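Local coordinates for Rho-related gtp-binding protein RHOD (Homo sapiens, PDB 2J1L), which belongs to the Rho branch of the Ras-like small GTP-binding proteins and carries guanosine-5'-diphosphate and a magnesium ion on a single nucleotide-binding domain, at residues 112-117 / 145-150; 37-42 / 108-113; 49-54 / 84-89. One frame throughout, in Å; residues are numbered along the deposited sequence.

In the fold
All three contacts lie in the Ras-family domain and reach one six-stranded mixed sheet. Interaction 2 pairs the neighbouring strands 34-41 and 106-114 near the centre of the chain. Strand 106-114 then carries on into interaction 1, whose centre lies about 13 Å away, where it runs beside strand 141-146. On the other flank, strand 80-88 bonds to Val37 and joins interaction 3, about 10 Å from interaction 2 between centres, to the same sheet. Along the chain, interaction 3 falls between the two segments of interaction 2, and interaction 1 opens on Cys112 and Phe113, where interaction 2 ends. Interaction 1 meets the base and ribose of guanosine-5'-diphosphate, interaction 3 its alpha phosphate, so both serve one pocket.

Interaction 1: 112-117 / 145-150; sequences CFDVTS and GCKTDL. With GDP (guanosine-5'-diphosphate), chain B.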
loop_
_atom_site.group_PDB
_atom_site.type_symbol
_atom_site.label_atom_id
_atom_site.label_comp_id
_atom_site.label_asym_id
_atom_site.label_seq_id
_atom_site.Cartn_x
_atom_site.Cartn_y
_atom_site.Cartn_z
ATOM N N CYS A 112 1.083 -3.421 0.887
ATOM C CA CYS A 112 1.205 -2.525 2.040
ATOM C C CYS A 112 2.014 -3.111 3.190
ATOM O O CYS A 112 1.932 -4.299 3.483
ATOM C CB CYS A 112 -0.189 -2.218 2.585
ATOM S SG CYS A 112 -1.225 -1.342 1.403
ATOM N N PHE A 113 2.780 -2.264 3.863
ATOM C CA PHE A 113 3.381 -2.673 5.131
ATOM C C PHE A 113 3.439 -1.519 6.134
ATOM O O PHE A 113 3.397 -0.363 5.747
ATOM C CB PHE A 113 4.768 -3.241 4.900
ATOM C CG PHE A 113 5.763 -2.219 4.458
ATOM C CD1 PHE A 113 5.927 -1.928 3.104
ATOM C CD2 PHE A 113 6.544 -1.549 5.393
ATOM C CE1 PHE A 113 6.847 -0.994 2.701
ATOM C CE2 PHE A 113 7.470 -0.621 4.988
ATOM C CZ PHE A 113 7.620 -0.334 3.638
ATOM N N ASP A 114 3.531 -1.861 7.418
ATOM C CA ASP A 114 3.676 -0.889 8.508
ATOM C C ASP A 114 5.164 -0.558 8.613
ATOM O O ASP A 114 5.984 -1.478 8.776
ATOM C CB ASP A 114 3.142 -1.549 9.786
ATOM C CG ASP A 114 3.237 -0.675 11.018
ATOM O OD1 ASP A 114 4.023 0.298 11.015
ATOM O OD2 ASP A 114 2.527 -0.987 12.019
ATOM N N VAL A 115 5.539 0.718 8.505
ATOM C CA VAL A 115 6.968 1.065 8.601
ATOM C C VAL A 115 7.612 0.775 9.971
ATOM O O VAL A 115 8.844 0.671 10.056
ATOM C CB VAL A 115 7.293 2.531 8.172
ATOM C CG1 VAL A 115 7.069 2.709 6.684
ATOM C CG2 VAL A 115 6.511 3.547 8.980
ATOM N N THR A 116 6.806 0.627 11.029
ATOM C CA THR A 116 7.340 0.261 12.361
ATOM C C THR A 116 7.231 -1.242 12.700
ATOM O O THR A 116 7.525 -1.651 13.834
ATOM C CB THR A 116 6.692 1.100 13.487
ATOM O OG1 THR A 116 5.274 0.867 13.530
ATOM C CG2 THR A 116 6.972 2.576 13.254
ATOM N N SER A 117 6.827 -2.048 11.709
ATOM C CA SER A 117 6.794 -3.523 11.803
ATOM C C SER A 117 7.711 -4.142 10.742
ATOM O O SER A 117 7.277 -4.427 9.621
ATOM C CB SER A 117 5.364 -4.036 11.605
ATOM O OG SER A 117 5.310 -5.450 11.630
ATOM N N GLY A 145 4.311 2.122 2.047
ATOM C CA GLY A 145 4.659 2.095 3.469
ATOM C C GLY A 145 3.673 2.886 4.304
ATOM O O GLY A 145 3.523 4.072 4.073
ATOM N N CYS A 146 3.015 2.247 5.265
ATOM C CA CYS A 146 1.953 2.862 6.068
ATOM C C CYS A 146 2.377 3.258 7.505
ATOM O O CYS A 146 3.381 2.776 8.030
ATOM C CB CYS A 146 0.786 1.901 6.181
ATOM S SG CYS A 146 0.023 1.430 4.570
ATOM N N LYS A 147 1.580 4.123 8.132
ATOM C CA LYS A 147 1.822 4.585 9.484
ATOM C C LYS A 147 3.163 5.322 9.630
ATOM O O LYS A 147 3.837 5.189 10.662
ATOM C CB LYS A 147 1.778 3.418 10.472
ATOM C CG LYS A 147 0.655 2.431 10.271
ATOM C CD LYS A 147 0.415 1.657 11.573
ATOM C CE LYS A 147 -0.333 0.359 11.349
ATOM N NZ LYS A 147 -0.041 -0.631 12.430
ATOM N N THR A 148 3.538 6.111 8.618
ATOM C CA THR A 148 4.819 6.844 8.639
ATOM C C THR A 148 4.940 7.818 9.826
ATOM O O THR A 148 6.041 8.254 10.187
ATOM C CB THR A 148 5.043 7.630 7.342
ATOM O OG1 THR A 148 3.953 8.544 7.137
ATOM C CG2 THR A 148 5.146 6.677 6.134
ATOM N N ASP A 149 3.812 8.146 10.443
ATOM C CA ASP A 149 3.820 8.989 11.631
ATOM C C ASP A 149 4.556 8.336 12.807
ATOM O O ASP A 149 5.092 9.037 13.686
ATOM C CB ASP A 149 2.390 9.356 12.034
ATOM C CG ASP A 149 1.519 8.143 12.260
ATOM O OD1 ASP A 149 1.238 7.409 11.272
ATOM O OD2 ASP A 149 1.108 7.929 13.417
ATOM N N LEU A 150 4.608 7.005 12.811
ATOM C CA LEU A 150 5.182 6.257 13.937
ATOM C C LEU A 150 6.721 6.187 13.986
ATOM O O LEU A 150 7.276 5.717 14.977
ATOM C CB LEU A 150 4.581 4.843 13.987
ATOM C CG LEU A 150 3.087 4.800 14.352
ATOM C CD1 LEU A 150 2.615 3.350 14.549
ATOM C CD2 LEU A 150 2.819 5.641 15.586
HETATM P PB GDP B . -5.356 -3.700 8.588
HETATM O O1B GDP B . -6.579 -3.125 7.947
HETATM O O2B GDP B . -4.257 -3.936 7.601
HETATM O O3B GDP B . -5.721 -4.997 9.266
HETATM O O3A GDP B . -4.816 -2.636 9.647
HETATM P PA GDP B . -5.874 -1.559 10.245
HETATM O O1A GDP B . -6.277 -0.500 9.246
HETATM O O2A GDP B . -7.111 -2.298 10.686
HETATM O "O5'" GDP B . -5.053 -0.872 11.457
HETATM C "C5'" GDP B . -4.322 -1.652 12.393
HETATM C "C4'" GDP B . -3.896 -0.805 13.578
HETATM O "O4'" GDP B . -2.980 0.250 13.228
HETATM C "C3'" GDP B . -5.105 -0.092 14.185
HETATM O "O3'" GDP B . -4.868 0.205 15.573
HETATM C "C2'" GDP B . -5.144 1.217 13.462
HETATM O "O2'" GDP B . -5.797 2.236 14.200
HETATM C "C1'" GDP B . -3.672 1.511 13.389
HETATM N N9 GDP B . -3.379 2.411 12.273
HETATM C C8 GDP B . -3.836 2.363 11.007
HETATM N N7 GDP B . -3.276 3.366 10.270
HETATM C C5 GDP B . -2.463 4.057 11.081
HETATM C C6 GDP B . -1.580 5.214 10.944
HETATM O O6 GDP B . -1.451 5.829 9.844
HETATM N N1 GDP B . -0.919 5.587 12.044
HETATM C C2 GDP B . -1.036 4.958 13.232
HETATM N N2 GDP B . -0.329 5.416 14.291
HETATM N N3 GDP B . -1.824 3.887 13.434
HETATM C C4 GDP B . -2.536 3.419 12.396
#
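Strands 112-114 and 145-146 run parallel, Phe113 level with Gly145 and Asp114 with Cys146, and two nearly straight bonds join them: Cys146 N to Phe113 O at 2.7 Å and Val115 N to Cys146 O at 3.0 Å. Gly145 CA lies over one face of the Phe113 ring in a CH-pi contact, 4.0 Å from the centroid and 18° off the normal. Beyond the strands, the Lys147 chain reaches out nearly extended, its NZ forming a salt bridge with Asp114 OD2 at 2.6 Å. The amine comes from above the carboxylate plane. With CG anti to the backbone N (chi1 179°), Asp114 also turns OD1 back to Thr116, whose backbone N and OG1 both meet this oxygen from the same face; the former bond makes an Asx turn. The carboxylate is thereby held at both oxygens. Lys147 NZ has a hydrogen bond to Gly44 O and a weak one to GDP O4', while its CG and CD pack on the guanine. Asp149 reads the edge of the base, OD1 accepting from GDP N1 at 2.9 Å and OD2 from GDP N2 at 3.0 Å. Thr116 CG2 packs on Leu150 CB, 3.4 Å away, the side chains at about a right angle. The segment 145-150 thus carries the guanine-recognition motif of small GTP-binding proteins. Helix 118-135 connects strands 106-114 and 141-146 in a beta-alpha-beta unit: Ser120 and Ile124 of that helix touch Phe113, strand 184-187 lies beyond Gly145, and Leu156 of helix 154-162 packs against Thr116 and Leu150.

Interaction 2: 37-42 / 108-113; sequences VVLVGD and VLLLCF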
loop_
_atom_site.group_PDB
_atom_site.type_symbol
_atom_site.label_atom_id
_atom_site.label_comp_id
_atom_site.label_asym_id
_atom_site.label_seq_id
_atom_site.Cartn_x
_atom_site.Cartn_y
_atom_site.Cartn_z
ATOM N N VAL A 37 -8.343 -1.361 -7.548
ATOM C CA VAL A 37 -7.199 -1.265 -6.641
ATOM C C VAL A 37 -7.360 -2.354 -5.605
ATOM O O VAL A 37 -8.403 -2.422 -4.958
ATOM C CB VAL A 37 -7.128 0.113 -5.964
ATOM C CG1 VAL A 37 -5.818 0.278 -5.222
ATOM C CG2 VAL A 37 -7.250 1.202 -7.003
ATOM N N VAL A 38 -6.374 -3.249 -5.490
ATOM C CA VAL A 38 -6.424 -4.311 -4.478
ATOM C C VAL A 38 -5.395 -4.037 -3.406
ATOM O O VAL A 38 -4.221 -3.849 -3.707
ATOM C CB VAL A 38 -6.191 -5.710 -5.080
ATOM C CG1 VAL A 38 -6.196 -6.767 -3.983
ATOM C CG2 VAL A 38 -7.262 -6.017 -6.138
ATOM N N LEU A 39 -5.844 -3.972 -2.155
ATOM C CA LEU A 39 -4.920 -3.792 -1.035
ATOM C C LEU A 39 -4.481 -5.161 -0.511
ATOM O O LEU A 39 -5.315 -6.035 -0.229
ATOM C CB LEU A 39 -5.561 -2.988 0.092
ATOM C CG LEU A 39 -6.142 -1.593 -0.187
ATOM C CD1 LEU A 39 -6.492 -0.916 1.128
ATOM C CD2 LEU A 39 -5.195 -0.739 -0.963
ATOM N N VAL A 40 -3.171 -5.338 -0.368
ATOM C CA VAL A 40 -2.588 -6.617 0.034
ATOM C C VAL A 40 -1.524 -6.355 1.101
ATOM O O VAL A 40 -0.863 -5.342 1.099
ATOM C CB VAL A 40 -2.049 -7.332 -1.239
ATOM C CG1 VAL A 40 -1.102 -8.446 -0.919
ATOM C CG2 VAL A 40 -3.233 -7.866 -2.063
ATOM N N GLY A 41 -1.383 -7.238 2.065
ATOM C CA GLY A 41 -0.417 -6.988 3.140
ATOM C C GLY A 41 -0.855 -7.632 4.422
ATOM O O GLY A 41 -2.000 -8.070 4.557
ATOM N N ASP A 42 0.077 -7.701 5.364
ATOM C CA ASP A 42 -0.201 -8.334 6.658
ATOM C C ASP A 42 -1.375 -7.667 7.364
ATOM O O ASP A 42 -1.633 -6.464 7.186
ATOM C CB ASP A 42 1.027 -8.263 7.569
ATOM C CG ASP A 42 2.135 -9.242 7.167
ATOM O OD1 ASP A 42 2.071 -9.827 6.046
ATOM O OD2 ASP A 42 3.085 -9.412 7.981
ATOM N N VAL A 108 -4.379 -2.628 -10.456
ATOM C CA VAL A 108 -3.136 -2.322 -9.755
ATOM C C VAL A 108 -3.217 -2.839 -8.331
ATOM O O VAL A 108 -4.285 -2.836 -7.704
ATOM C CB VAL A 108 -2.814 -0.806 -9.756
ATOM C CG1 VAL A 108 -3.914 -0.006 -9.074
ATOM C CG2 VAL A 108 -1.453 -0.536 -9.094
ATOM N N LEU A 109 -2.079 -3.313 -7.844
ATOM C CA LEU A 109 -1.959 -3.936 -6.531
ATOM C C LEU A 109 -1.129 -3.037 -5.664
ATOM O O LEU A 109 -0.054 -2.587 -6.099
ATOM C CB LEU A 109 -1.220 -5.252 -6.647
ATOM C CG LEU A 109 -2.011 -6.486 -7.052
ATOM C CD1 LEU A 109 -1.009 -7.564 -7.329
ATOM C CD2 LEU A 109 -2.992 -6.918 -5.957
ATOM N N LEU A 110 -1.618 -2.772 -4.455
ATOM C CA LEU A 110 -0.873 -2.036 -3.465
ATOM C C LEU A 110 -0.464 -3.030 -2.415
ATOM O O LEU A 110 -1.296 -3.503 -1.645
ATOM C CB LEU A 110 -1.718 -0.938 -2.834
ATOM C CG LEU A 110 -2.335 0.117 -3.777
ATOM C CD1 LEU A 110 -3.111 1.175 -2.958
ATOM C CD2 LEU A 110 -1.262 0.782 -4.638
ATOM N N LEU A 111 0.819 -3.384 -2.421
ATOM C CA LEU A 111 1.422 -4.205 -1.386
ATOM C C LEU A 111 1.817 -3.309 -0.215
ATOM O O LEU A 111 2.779 -2.568 -0.311
ATOM C CB LEU A 111 2.663 -4.911 -1.923
ATOM C CG LEU A 111 2.475 -5.935 -3.037
ATOM C CD1 LEU A 111 3.634 -6.971 -3.001
ATOM C CD2 LEU A 111 1.115 -6.650 -2.955
ATOM N N CYS A 112 1.083 -3.421 0.887
ATOM C CA CYS A 112 1.205 -2.525 2.040
ATOM C C CYS A 112 2.014 -3.111 3.190
ATOM O O CYS A 112 1.932 -4.299 3.483
ATOM C CB CYS A 112 -0.189 -2.218 2.585
ATOM S SG CYS A 112 -1.225 -1.342 1.403
ATOM N N PHE A 113 2.780 -2.264 3.863
ATOM C CA PHE A 113 3.381 -2.673 5.131
ATOM C C PHE A 113 3.439 -1.519 6.134
ATOM O O PHE A 113 3.397 -0.363 5.747
ATOM C CB PHE A 113 4.768 -3.241 4.900
ATOM C CG PHE A 113 5.763 -2.219 4.458
ATOM C CD1 PHE A 113 5.927 -1.928 3.104
ATOM C CD2 PHE A 113 6.544 -1.549 5.393
ATOM C CE1 PHE A 113 6.847 -0.994 2.701
ATOM C CE2 PHE A 113 7.470 -0.621 4.988
ATOM C CZ PHE A 113 7.620 -0.334 3.638
HETATM O O HOH W 1 3.029 -6.498 4.855
#
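Val40 lies alongside Leu111, its CG1 3.5 Å from Leu111 CD2, on one face of a closely packed pair of parallel strands. Residues 37-41 and 108-113 run at 32° to each other, in register from Val37 with Val108 to Val40 with Leu111. Four backbone bonds join them: Val38 N to Val108 O, Leu110 N to Val38 O, Val40 N to Leu110 O and Cys112 N to Val40 O. The last is the shortest, with 2.7 Å between Cys112 N and Val40 O. On the Val40 and Leu111 face, Leu109 CD2 lies beside its register partner, 3.5 Å from Val38 CB, and also touches Val40 CG2. On the other face the tip of Leu110 touches both Val37 and Leu39: its CD1 is 3.6 Å from Val37 CG1 and 3.5 Å from Leu39 CD2. Val37 puts CG1 there by holding it anti to the backbone N (chi1 -170°), which leaves CG2 beside Val108 CG1. Val199 and Phe200 of helix 196-209 pack on Leu110, whereas Trp128 of helix 118-135 lies against Val40 and Leu111.

Toward Gly41 the pairing slackens. Its CA makes just a CA-H...O contact with Cys112 O, and a water links the two segments, accepting from Asp42 N and donating to Cys112 O, its oxygen 2.8 Å from Cys112 O. The Asp42 carboxylate turns to other partners, OD2 bonding to Asn123 and OD1 to Trp128, both of helix 118-135. Gly41 has phi 150° and psi 166°, backbone angles open to glycine, and the chain leads on into the loop that touches GDP through Asp42. This is the strand-to-P-loop junction at the centre of the Ras-like nucleotide-binding fold.

Interaction 3: 49-54 / 84-89; sequences SLLMVF and LHIWDT. With GDP (guanosine-5'-diphosphate), chain B.
The helix that follows the P-loop packs here on strand 80-88 of the sheet, through Leu51 and Phe54. The short segments 49-54 and 84-88 run at 149° to each other with axes 10.1 Å apart, a spacing filled by apolar side chains. The Leu51 and Ile86 side chains run antiparallel alongside each other, bringing Leu51 CD1 to 3.5 Å from Ile86 CG2. The same Leu51 methyl, CD1, touches Asp88 CB at 3.8 Å. One turn later, Phe54 CG is anti to the backbone N (chi1 -173°), which carries the ring toward Leu84 and Ile86. Ile86 CD1 meets the ring at its edge, near its plane, 3.8 Å from Phe54 CE2, while Leu84 CD2 lies 3.7 Å from that same CE2 atom. Phe200 stacks on the ring, and His197 meets it edge-to-face.

Near the start of the helix Ser49 makes two hydrogen bonds to one alpha-phosphate oxygen, from N at 2.9 Å and OG at 2.8 Å to GDP O1A. Asp88, its side chain about 4 Å from the bound magnesium ion, bonds to Thr48 through OD2. Apolar packing thus ties the phosphate-binding helix to the strand that carries this aspartate, as in the P-loop fold of Ras-like proteins.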
loop_
_atom_site.group_PDB
_atom_site.type_symbol
_atom_site.label_atom_id
_atom_site.label_comp_id
_atom_site.label_asym_id
_atom_site.label_seq_id
_atom_site.Cartn_x
_atom_site.Cartn_y
_atom_site.Cartn_z
ATOM N N SER A 49 -7.629 1.200 7.349
ATOM C CA SER A 49 -7.536 2.610 7.768
ATOM C C SER A 49 -7.173 3.557 6.648
ATOM O O SER A 49 -7.644 4.694 6.588
ATOM C CB SER A 49 -6.492 2.745 8.866
ATOM O OG SER A 49 -6.995 2.141 10.033
ATOM N N LEU A 50 -6.302 3.092 5.776
ATOM C CA LEU A 50 -5.948 3.849 4.589
ATOM C C LEU A 50 -7.246 4.148 3.832
ATOM O O LEU A 50 -7.516 5.267 3.414
ATOM C CB LEU A 50 -4.966 3.011 3.759
ATOM C CG LEU A 50 -4.074 3.645 2.715
ATOM C CD1 LEU A 50 -3.124 4.626 3.390
ATOM C CD2 LEU A 50 -3.301 2.548 1.989
ATOM N N LEU A 51 -8.090 3.136 3.743
ATOM C CA LEU A 51 -9.317 3.217 2.962
ATOM C C LEU A 51 -10.295 4.166 3.581
ATOM O O LEU A 51 -10.886 4.976 2.885
ATOM C CB LEU A 51 -9.956 1.836 2.838
ATOM C CG LEU A 51 -10.312 1.504 1.404
ATOM C CD1 LEU A 51 -10.776 0.051 1.314
ATOM C CD2 LEU A 51 -11.366 2.509 0.899
ATOM N N MET A 52 -10.451 4.073 4.898
ATOM C CA MET A 52 -11.330 4.985 5.644
ATOM C C MET A 52 -11.007 6.405 5.292
ATOM O O MET A 52 -11.863 7.145 4.840
ATOM C CB MET A 52 -11.144 4.872 7.166
ATOM C CG MET A 52 -11.369 3.502 7.773
ATOM S SD MET A 52 -12.944 2.789 7.305
ATOM N N VAL A 53 -9.759 6.788 5.523
ATOM C CA VAL A 53 -9.380 8.185 5.395
ATOM C C VAL A 53 -9.668 8.664 3.988
ATOM O O VAL A 53 -10.291 9.697 3.774
ATOM C CB VAL A 53 -7.899 8.383 5.726
ATOM C CG1 VAL A 53 -7.403 9.717 5.142
ATOM C CG2 VAL A 53 -7.685 8.276 7.266
ATOM N N PHE A 54 -9.234 7.873 3.022
ATOM C CA PHE A 54 -9.496 8.186 1.630
ATOM C C PHE A 54 -11.005 8.348 1.364
ATOM O O PHE A 54 -11.428 9.350 0.826
ATOM C CB PHE A 54 -8.889 7.113 0.728
ATOM C CG PHE A 54 -8.975 7.438 -0.723
ATOM C CD1 PHE A 54 -8.482 8.639 -1.202
ATOM C CD2 PHE A 54 -9.543 6.547 -1.610
ATOM C CE1 PHE A 54 -8.564 8.966 -2.552
ATOM C CE2 PHE A 54 -9.623 6.853 -2.971
ATOM C CZ PHE A 54 -9.133 8.077 -3.440
ATOM N N LEU A 84 -12.845 4.668 -8.906
ATOM C CA LEU A 84 -12.043 3.621 -8.257
ATOM C C LEU A 84 -12.930 2.564 -7.603
ATOM O O LEU A 84 -13.924 2.877 -6.959
ATOM C CB LEU A 84 -11.143 4.191 -7.168
ATOM C CG LEU A 84 -9.754 4.675 -7.555
ATOM C CD1 LEU A 84 -9.828 5.564 -8.760
ATOM C CD2 LEU A 84 -9.122 5.405 -6.369
ATOM N N HIS A 85 -12.549 1.308 -7.770
ATOM C CA HIS A 85 -13.151 0.214 -7.031
ATOM C C HIS A 85 -12.036 -0.315 -6.196
ATOM O O HIS A 85 -11.090 -0.846 -6.743
ATOM C CB HIS A 85 -13.671 -0.852 -7.996
ATOM C CG HIS A 85 -14.808 -0.376 -8.851
ATOM N ND1 HIS A 85 -16.021 -1.027 -8.907
ATOM C CD2 HIS A 85 -14.927 0.714 -9.648
ATOM C CE1 HIS A 85 -16.833 -0.373 -9.720
ATOM N NE2 HIS A 85 -16.195 0.687 -10.182
ATOM N N ILE A 86 -12.114 -0.116 -4.884
ATOM C CA ILE A 86 -11.052 -0.565 -3.979
ATOM C C ILE A 86 -11.476 -1.785 -3.143
ATOM O O ILE A 86 -12.513 -1.767 -2.457
ATOM C CB ILE A 86 -10.628 0.569 -3.026
ATOM C CG1 ILE A 86 -10.072 1.757 -3.823
ATOM C CG2 ILE A 86 -9.621 0.040 -2.019
ATOM C CD1 ILE A 86 -10.445 3.112 -3.295
ATOM N N TRP A 87 -10.646 -2.824 -3.191
ATOM C CA TRP A 87 -10.917 -4.092 -2.513
ATOM C C TRP A 87 -10.066 -4.266 -1.263
ATOM O O TRP A 87 -8.868 -4.062 -1.291
ATOM C CB TRP A 87 -10.647 -5.245 -3.470
ATOM C CG TRP A 87 -11.673 -5.363 -4.566
ATOM C CD1 TRP A 87 -11.696 -4.676 -5.753
ATOM C CD2 TRP A 87 -12.820 -6.202 -4.573
ATOM N NE1 TRP A 87 -12.780 -5.059 -6.499
ATOM C CE2 TRP A 87 -13.490 -5.989 -5.793
ATOM C CE3 TRP A 87 -13.353 -7.109 -3.665
ATOM C CZ2 TRP A 87 -14.664 -6.640 -6.116
ATOM C CZ3 TRP A 87 -14.505 -7.770 -3.997
ATOM C CH2 TRP A 87 -15.149 -7.536 -5.211
ATOM N N ASP A 88 -10.698 -4.649 -0.169
ATOM C CA ASP A 88 -10.024 -4.876 1.108
ATOM C C ASP A 88 -10.505 -6.224 1.680
ATOM O O ASP A 88 -11.646 -6.618 1.421
ATOM C CB ASP A 88 -10.397 -3.705 2.033
ATOM C CG ASP A 88 -9.706 -3.763 3.384
ATOM O OD1 ASP A 88 -8.611 -4.369 3.463
ATOM O OD2 ASP A 88 -10.281 -3.201 4.358
ATOM N N THR A 89 -9.664 -6.939 2.436
ATOM C CA THR A 89 -10.113 -8.182 3.131
ATOM C C THR A 89 -10.494 -7.947 4.601
ATOM O O THR A 89 -11.168 -8.785 5.235
ATOM C CB THR A 89 -9.053 -9.271 3.043
ATOM O OG1 THR A 89 -8.598 -9.346 1.681
ATOM C CG2 THR A 89 -9.590 -10.661 3.515
HETATM P PB GDP B . -5.356 -3.700 8.588
HETATM O O1B GDP B . -6.579 -3.125 7.947
HETATM O O2B GDP B . -4.257 -3.936 7.601
HETATM O O3B GDP B . -5.721 -4.997 9.266
HETATM O O3A GDP B . -4.816 -2.636 9.647
HETATM P PA GDP B . -5.874 -1.559 10.245
HETATM O O1A GDP B . -6.277 -0.500 9.246
HETATM O O2A GDP B . -7.111 -2.298 10.686
HETATM O "O5'" GDP B . -5.053 -0.872 11.457
HETATM C "C5'" GDP B . -4.322 -1.652 12.393
HETATM C "C4'" GDP B . -3.896 -0.805 13.578
HETATM O "O4'" GDP B . -2.980 0.250 13.228
HETATM C "C3'" GDP B . -5.105 -0.092 14.185
HETATM O "O3'" GDP B . -4.868 0.205 15.573
HETATM C "C2'" GDP B . -5.144 1.217 13.462
HETATM O "O2'" GDP B . -5.797 2.236 14.200
HETATM C "C1'" GDP B . -3.672 1.511 13.389
HETATM N N9 GDP B . -3.379 2.411 12.273
HETATM C C8 GDP B . -3.836 2.363 11.007
HETATM N N7 GDP B . -3.276 3.366 10.270
HETATM C C5 GDP B . -2.463 4.057 11.081
HETATM C C6 GDP B . -1.580 5.214 10.944
HETATM O O6 GDP B . -1.451 5.829 9.844
HETATM N N1 GDP B . -0.919 5.587 12.044
HETATM C C2 GDP B . -1.036 4.958 13.232
HETATM N N2 GDP B . -0.329 5.416 14.291
HETATM N N3 GDP B . -1.824 3.887 13.434
HETATM C C4 GDP B . -2.536 3.419 12.396
#